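Local coordinates for protein OBCA, Oxalate Biosynthetic Component A (Burkholderia glumae, PDB 4NNB) that binds a magnesium ion and an oxaloacetate ion, and pairs a family-specific N-terminal domain with a domain of the TIM-barrel clan, at residues T136-I141 against Q155-P160; P372-L377 against V443-I448. All blocks are in the same frame, centred on the assembly; numbering follows the deposited sequence.

Overall arrangement
Both contacts are buried, but they lie on opposite sides of the chain's centre. Their centres are about 40 Å apart and their nearest atoms about 23 Å apart. They share no helix or strand. Contact 1 belongs to the N-terminal family region. It sets the end of helix 125-137 against strand 155-159, an outermost strand of a small antiparallel sheet. Side chains do the work there: aromatic rings, one indole N-H and a histidine. Contact 2 joins two neighbouring parallel strands, 373-378 and 444-449, of the barrel sheet. Its main bonds are between backbones, with mostly apolar packing on one face. In contact 2 the Met-376 side chain comes within about 8 Å of the bound magnesium ion.

Contact 1: residues T136-I141 against Q155-P160; sequences TTYGWI and QHHYLP
Tyr-138, Trp-140 and His-157 form an aromatic cluster where helix 125-137 ends against strand 155-159. The helix closes in a Schellman motif. Gly-139, with positive phi, is its C-prime residue: Gly-139 N bonds to Thr-136 O and Trp-140 N to Leu-135 O. This turn places Tyr-138 and Trp-140 around one imidazole. Tyr-138 CB sits over the middle of the His-157 ring, 3.8 Å from its centroid, in a CH-pi contact. Gln-155 CB covers the opposite face, nearer the rim. The Tyr-138 and His-157 rings are near parallel but slid apart, and they barely overlap. Their flanks still meet, with Tyr-138 CD2 3.7 Å from His-157 CB. Trp-140 CG lies opposite the carbonyl carbon (chi1 -67°), and the indole swings toward His-157, rim to rim. Its NE1 donates to His-157 ND1 at 3.0 Å, with an angle of 155° at the hydrogen. The bond lies near the indole plane but is tilted 32° from the imidazole plane. Trp-140 CZ2 lies 3.6 Å from Gln-155 NE2. Tyr-138 OH takes a bond from Trp-191 NE1; its one proton has both Gln-192 O and Tyr-158 O (3.1 Å) within reach. His-157 NE2 bonds to Pro-22 O, so both ring nitrogens are engaged. This is consistent with a neutral imidazole protonated on NE2 and fixed in its ring flip.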
loop_
_atom_site.group_PDB
_atom_site.type_symbol
_atom_site.label_atom_id
_atom_site.label_comp_id
_atom_site.label_asym_id
_atom_site.label_seq_id
_atom_site.Cartn_x
_atom_site.Cartn_y
_atom_site.Cartn_z
ATOM N N THR A 136 -3.846 14.991 6.262
ATOM C CA THR A 136 -4.565 13.723 6.428
ATOM C C THR A 136 -3.614 12.567 6.757
ATOM O O THR A 136 -4.045 11.571 7.341
ATOM C CB THR A 136 -5.502 13.359 5.241
ATOM O OG1 THR A 136 -4.759 13.314 4.015
ATOM C CG2 THR A 136 -6.646 14.370 5.117
ATOM N N THR A 137 -2.335 12.704 6.395
ATOM C CA THR A 137 -1.299 11.767 6.840
ATOM C C THR A 137 -1.133 11.905 8.351
ATOM O O THR A 137 -0.850 10.932 9.049
ATOM C CB THR A 137 0.063 12.034 6.149
ATOM O OG1 THR A 137 -0.069 11.842 4.736
ATOM C CG2 THR A 137 1.156 11.096 6.671
ATOM N N TYR A 138 -1.329 13.123 8.848
ATOM C CA TYR A 138 -1.230 13.401 10.273
ATOM C C TYR A 138 -2.547 13.125 11.017
ATOM O O TYR A 138 -2.687 13.483 12.183
ATOM C CB TYR A 138 -0.813 14.858 10.494
ATOM C CG TYR A 138 0.637 15.179 10.198
ATOM C CD1 TYR A 138 1.598 14.182 10.064
ATOM C CD2 TYR A 138 1.044 16.502 10.052
ATOM C CE1 TYR A 138 2.928 14.508 9.802
ATOM C CE2 TYR A 138 2.341 16.830 9.791
ATOM C CZ TYR A 138 3.282 15.847 9.673
ATOM O OH TYR A 138 4.578 16.215 9.414
ATOM N N GLY A 139 -3.517 12.513 10.335
ATOM C CA GLY A 139 -4.763 12.120 10.973
ATOM C C GLY A 139 -5.866 13.167 10.991
ATOM O O GLY A 139 -6.904 12.972 11.638
ATOM N N TRP A 140 -5.655 14.288 10.309
ATOM C CA TRP A 140 -6.758 15.239 10.130
ATOM C C TRP A 140 -7.740 14.585 9.180
ATOM O O TRP A 140 -7.351 13.744 8.369
ATOM C CB TRP A 140 -6.276 16.548 9.499
ATOM C CG TRP A 140 -5.361 17.394 10.340
ATOM C CD1 TRP A 140 -4.207 16.997 10.960
ATOM C CD2 TRP A 140 -5.483 18.808 10.589
ATOM N NE1 TRP A 140 -3.618 18.073 11.597
ATOM C CE2 TRP A 140 -4.384 19.190 11.385
ATOM C CE3 TRP A 140 -6.425 19.776 10.227
ATOM C CZ2 TRP A 140 -4.201 20.514 11.826
ATOM C CZ3 TRP A 140 -6.242 21.091 10.663
ATOM C CH2 TRP A 140 -5.138 21.444 11.451
ATOM N N ILE A 141 -9.011 14.962 9.260
ATOM C CA ILE A 141 -10.005 14.373 8.367
ATOM C C ILE A 141 -10.781 15.429 7.590
ATOM O O ILE A 141 -10.812 16.599 7.974
ATOM C CB ILE A 141 -10.969 13.418 9.122
ATOM C CG1 ILE A 141 -11.651 14.132 10.288
ATOM C CG2 ILE A 141 -10.197 12.200 9.655
ATOM C CD1 ILE A 141 -13.043 14.631 9.984
ATOM N N GLN A 155 -1.639 17.548 19.842
ATOM C CA GLN A 155 -1.048 17.326 18.523
ATOM C C GLN A 155 0.296 18.035 18.429
ATOM O O GLN A 155 0.569 18.994 19.158
ATOM C CB GLN A 155 -1.961 17.848 17.399
ATOM C CG GLN A 155 -1.935 19.363 17.261
ATOM C CD GLN A 155 -3.075 19.917 16.432
ATOM O OE1 GLN A 155 -3.910 20.671 16.934
ATOM N NE2 GLN A 155 -3.105 19.562 15.154
ATOM N N HIS A 156 1.126 17.563 17.509
ATOM C CA HIS A 156 2.407 18.170 17.246
ATOM C C HIS A 156 2.643 18.005 15.758
ATOM O O HIS A 156 3.335 17.076 15.324
ATOM C CB HIS A 156 3.491 17.457 18.052
ATOM C CG HIS A 156 4.786 18.199 18.101
ATOM N ND1 HIS A 156 5.753 18.071 17.131
ATOM C CD2 HIS A 156 5.264 19.087 19.006
ATOM C CE1 HIS A 156 6.779 18.852 17.435
ATOM N NE2 HIS A 156 6.504 19.479 18.562
ATOM N N HIS A 157 2.055 18.906 14.976
ATOM C CA HIS A 157 2.008 18.751 13.527
ATOM C C HIS A 157 2.768 19.852 12.796
ATOM O O HIS A 157 2.474 21.043 12.964
ATOM C CB HIS A 157 0.553 18.665 13.050
ATOM C CG HIS A 157 -0.156 17.431 13.516
ATOM N ND1 HIS A 157 -1.528 17.328 13.560
ATOM C CD2 HIS A 157 0.327 16.243 13.953
ATOM C CE1 HIS A 157 -1.863 16.132 14.011
ATOM N NE2 HIS A 157 -0.757 15.454 14.257
ATOM N N TYR A 158 3.731 19.430 11.976
ATOM C CA TYR A 158 4.688 20.332 11.334
ATOM C C TYR A 158 4.588 20.345 9.800
ATOM O O TYR A 158 4.450 19.302 9.163
ATOM C CB TYR A 158 6.105 19.936 11.776
ATOM C CG TYR A 158 7.251 20.659 11.093
ATOM C CD1 TYR A 158 7.813 20.165 9.923
ATOM C CD2 TYR A 158 7.790 21.815 11.639
ATOM C CE1 TYR A 158 8.869 20.812 9.309
ATOM C CE2 TYR A 158 8.844 22.475 11.033
ATOM C CZ TYR A 158 9.380 21.970 9.871
ATOM O OH TYR A 158 10.433 22.625 9.270
ATOM N N LEU A 159 4.677 21.536 9.218
ATOM C CA LEU A 159 4.768 21.693 7.769
ATOM C C LEU A 159 6.170 22.239 7.435
ATOM O O LEU A 159 6.623 23.184 8.069
ATOM C CB LEU A 159 3.681 22.654 7.279
ATOM C CG LEU A 159 2.245 22.263 7.650
ATOM C CD1 LEU A 159 1.229 23.292 7.163
ATOM C CD2 LEU A 159 1.900 20.871 7.115
ATOM N N PRO A 160 6.861 21.646 6.441
ATOM C CA PRO A 160 8.252 22.012 6.117
ATOM C C PRO A 160 8.389 23.349 5.383
ATOM O O PRO A 160 7.425 23.805 4.764
ATOM C CB PRO A 160 8.688 20.872 5.188
ATOM C CG PRO A 160 7.430 20.492 4.483
ATOM C CD PRO A 160 6.366 20.572 5.559
#

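Contact 2: residues P372-L377 against V443-I448; sequences PVLFML and VSKISI
Met-376 turns back at two successive torsions, chi2 66° and chi3 65°, and this curls its thioether over Ser-447. Met-376 CE rests 3.5 Å from Ser-447 CB. Leu-377 carries CG on the side away from its own carbonyl carbon, and CG there meets the Ile-446 CG2 branch at 3.7 Å. Lys-445 CG lies 3.8 Å from Pro-372 CB, and the end of the chain leads away; NZ has a long, weak ion pair with Asp-468. Beyond these, Leu-374 CD2 touches Lys-445 CB at 3.9 Å. The Phe-375 ring turns an edge to Ser-444 CB, 4.2 Å from CE2.

The backbones run parallel, with the segment axes at 20°. Five hydrogen bonds join them. Val-373 N donates to Val-443 O at 3.1 Å, and Leu-377 N to Ser-447 O at 2.8 Å. Between these, Lys-445 N bonds to Val-373 O, Phe-375 N to Lys-445 O, and Ser-447 N to Phe-375 O. Val-373 and Phe-375 thus use both N and O toward 443-448. Leu-377 has a further backbone bond with Leu-449. Leu-374 and Met-376 pair with strand 344-349.

Phe-375, Leu-377, Ile-446 and Ile-448 pack under helix 416-440, which lies between the two strands in sequence. Leu-374, Met-376, Lys-445 and Ser-447 occupy the other face. Phe-523 of helix 516-523 touches Leu-374 and Lys-445, and Pro-372 just before the strand. The Met-376 side chain is about 8 Å from the magnesium ion and from oxaloacetate. Adjacent parallel strands with a helix crossing outside them form the beta-alpha-beta unit of a TIM barrel.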
loop_
_atom_site.group_PDB
_atom_site.type_symbol
_atom_site.label_atom_id
_atom_site.label_comp_id
_atom_site.label_asym_id
_atom_site.label_seq_id
_atom_site.Cartn_x
_atom_site.Cartn_y
_atom_site.Cartn_z
ATOM N N PRO A 372 -10.541 -22.841 -10.832
ATOM C CA PRO A 372 -9.810 -21.973 -11.762
ATOM C C PRO A 372 -8.435 -21.587 -11.226
ATOM O O PRO A 372 -8.245 -21.432 -10.010
ATOM C CB PRO A 372 -10.695 -20.720 -11.839
ATOM C CG PRO A 372 -11.474 -20.726 -10.560
ATOM C CD PRO A 372 -11.740 -22.175 -10.290
ATOM N N VAL A 373 -7.481 -21.459 -12.140
ATOM C CA VAL A 373 -6.149 -20.964 -11.792
ATOM C C VAL A 373 -6.261 -19.449 -11.605
ATOM O O VAL A 373 -6.925 -18.769 -12.391
ATOM C CB VAL A 373 -5.136 -21.308 -12.885
ATOM C CG1 VAL A 373 -3.727 -20.844 -12.476
ATOM C CG2 VAL A 373 -5.159 -22.832 -13.163
ATOM N N LEU A 374 -5.638 -18.929 -10.552
ATOM C CA LEU A 374 -5.827 -17.532 -10.164
ATOM C C LEU A 374 -4.613 -16.680 -10.504
ATOM O O LEU A 374 -3.478 -17.082 -10.224
ATOM C CB LEU A 374 -6.079 -17.444 -8.655
ATOM C CG LEU A 374 -7.167 -18.322 -8.051
ATOM C CD1 LEU A 374 -7.269 -18.061 -6.535
ATOM C CD2 LEU A 374 -8.486 -18.064 -8.730
ATOM N N PHE A 375 -4.851 -15.500 -11.080
ATOM C CA PHE A 375 -3.771 -14.581 -11.453
ATOM C C PHE A 375 -4.070 -13.173 -10.936
ATOM O O PHE A 375 -5.229 -12.744 -10.902
ATOM C CB PHE A 375 -3.594 -14.528 -12.981
ATOM C CG PHE A 375 -3.232 -15.855 -13.598
ATOM C CD1 PHE A 375 -1.899 -16.199 -13.801
ATOM C CD2 PHE A 375 -4.218 -16.765 -13.955
ATOM C CE1 PHE A 375 -1.554 -17.437 -14.355
ATOM C CE2 PHE A 375 -3.884 -18.002 -14.524
ATOM C CZ PHE A 375 -2.551 -18.330 -14.724
ATOM N N MET A 376 -3.025 -12.462 -10.526
ATOM C CA MET A 376 -3.136 -11.047 -10.171
ATOM C C MET A 376 -2.158 -10.270 -11.035
ATOM O O MET A 376 -0.949 -10.516 -10.975
ATOM C CB MET A 376 -2.850 -10.827 -8.673
ATOM C CG MET A 376 -2.833 -9.352 -8.232
ATOM S SD MET A 376 -4.476 -8.599 -8.386
ATOM C CE MET A 376 -5.360 -9.561 -7.173
ATOM N N LEU A 377 -2.674 -9.362 -11.868
ATOM C CA LEU A 377 -1.809 -8.537 -12.714
ATOM C C LEU A 377 -1.251 -7.372 -11.886
ATOM O O LEU A 377 -2.005 -6.497 -11.449
ATOM C CB LEU A 377 -2.568 -8.010 -13.941
ATOM C CG LEU A 377 -3.220 -9.067 -14.850
ATOM C CD1 LEU A 377 -3.940 -8.375 -16.023
ATOM C CD2 LEU A 377 -2.182 -10.101 -15.351
ATOM N N VAL A 443 -9.848 -22.264 -17.760
ATOM C CA VAL A 443 -10.568 -22.089 -16.509
ATOM C C VAL A 443 -9.661 -21.283 -15.587
ATOM O O VAL A 443 -8.791 -21.837 -14.913
ATOM C CB VAL A 443 -10.937 -23.429 -15.856
ATOM C CG1 VAL A 443 -11.896 -23.203 -14.694
ATOM C CG2 VAL A 443 -11.587 -24.351 -16.885
ATOM N N SER A 444 -9.854 -19.971 -15.586
ATOM C CA SER A 444 -8.976 -19.076 -14.844
ATOM C C SER A 444 -9.713 -17.839 -14.388
ATOM O O SER A 444 -10.776 -17.509 -14.928
ATOM C CB SER A 444 -7.813 -18.639 -15.722
ATOM O OG SER A 444 -8.267 -17.879 -16.835
ATOM N N LYS A 445 -9.138 -17.148 -13.403
ATOM C CA LYS A 445 -9.681 -15.883 -12.915
ATOM C C LYS A 445 -8.536 -14.895 -12.807
ATOM O O LYS A 445 -7.538 -15.166 -12.132
ATOM C CB LYS A 445 -10.353 -16.076 -11.551
ATOM C CG LYS A 445 -11.555 -17.029 -11.572
ATOM C CD LYS A 445 -12.672 -16.493 -12.466
ATOM C CE LYS A 445 -13.839 -17.480 -12.557
ATOM N NZ LYS A 445 -14.831 -17.038 -13.593
ATOM N N ILE A 446 -8.670 -13.759 -13.485
ATOM C CA ILE A 446 -7.596 -12.788 -13.541
ATOM C C ILE A 446 -8.067 -11.469 -12.928
ATOM O O ILE A 446 -9.090 -10.894 -13.346
ATOM C CB ILE A 446 -7.142 -12.569 -14.994
ATOM C CG1 ILE A 446 -6.741 -13.916 -15.630
ATOM C CG2 ILE A 446 -5.992 -11.560 -15.077
ATOM C CD1 ILE A 446 -6.345 -13.805 -17.101
ATOM N N SER A 447 -7.323 -11.000 -11.930
ATOM C CA SER A 447 -7.594 -9.702 -11.318
ATOM C C SER A 447 -6.501 -8.715 -11.686
ATOM O O SER A 447 -5.455 -9.102 -12.230
ATOM C CB SER A 447 -7.699 -9.834 -9.799
ATOM O OG SER A 447 -8.780 -10.667 -9.430
ATOM N N ILE A 448 -6.746 -7.440 -11.395
ATOM C CA ILE A 448 -5.747 -6.401 -11.610
ATOM C C ILE A 448 -5.569 -5.504 -10.380
ATOM O O ILE A 448 -6.524 -5.248 -9.642
ATOM C CB ILE A 448 -6.095 -5.545 -12.846
ATOM C CG1 ILE A 448 -4.963 -4.566 -13.178
ATOM C CG2 ILE A 448 -7.441 -4.811 -12.650
ATOM C CD1 ILE A 448 -5.071 -3.929 -14.587
#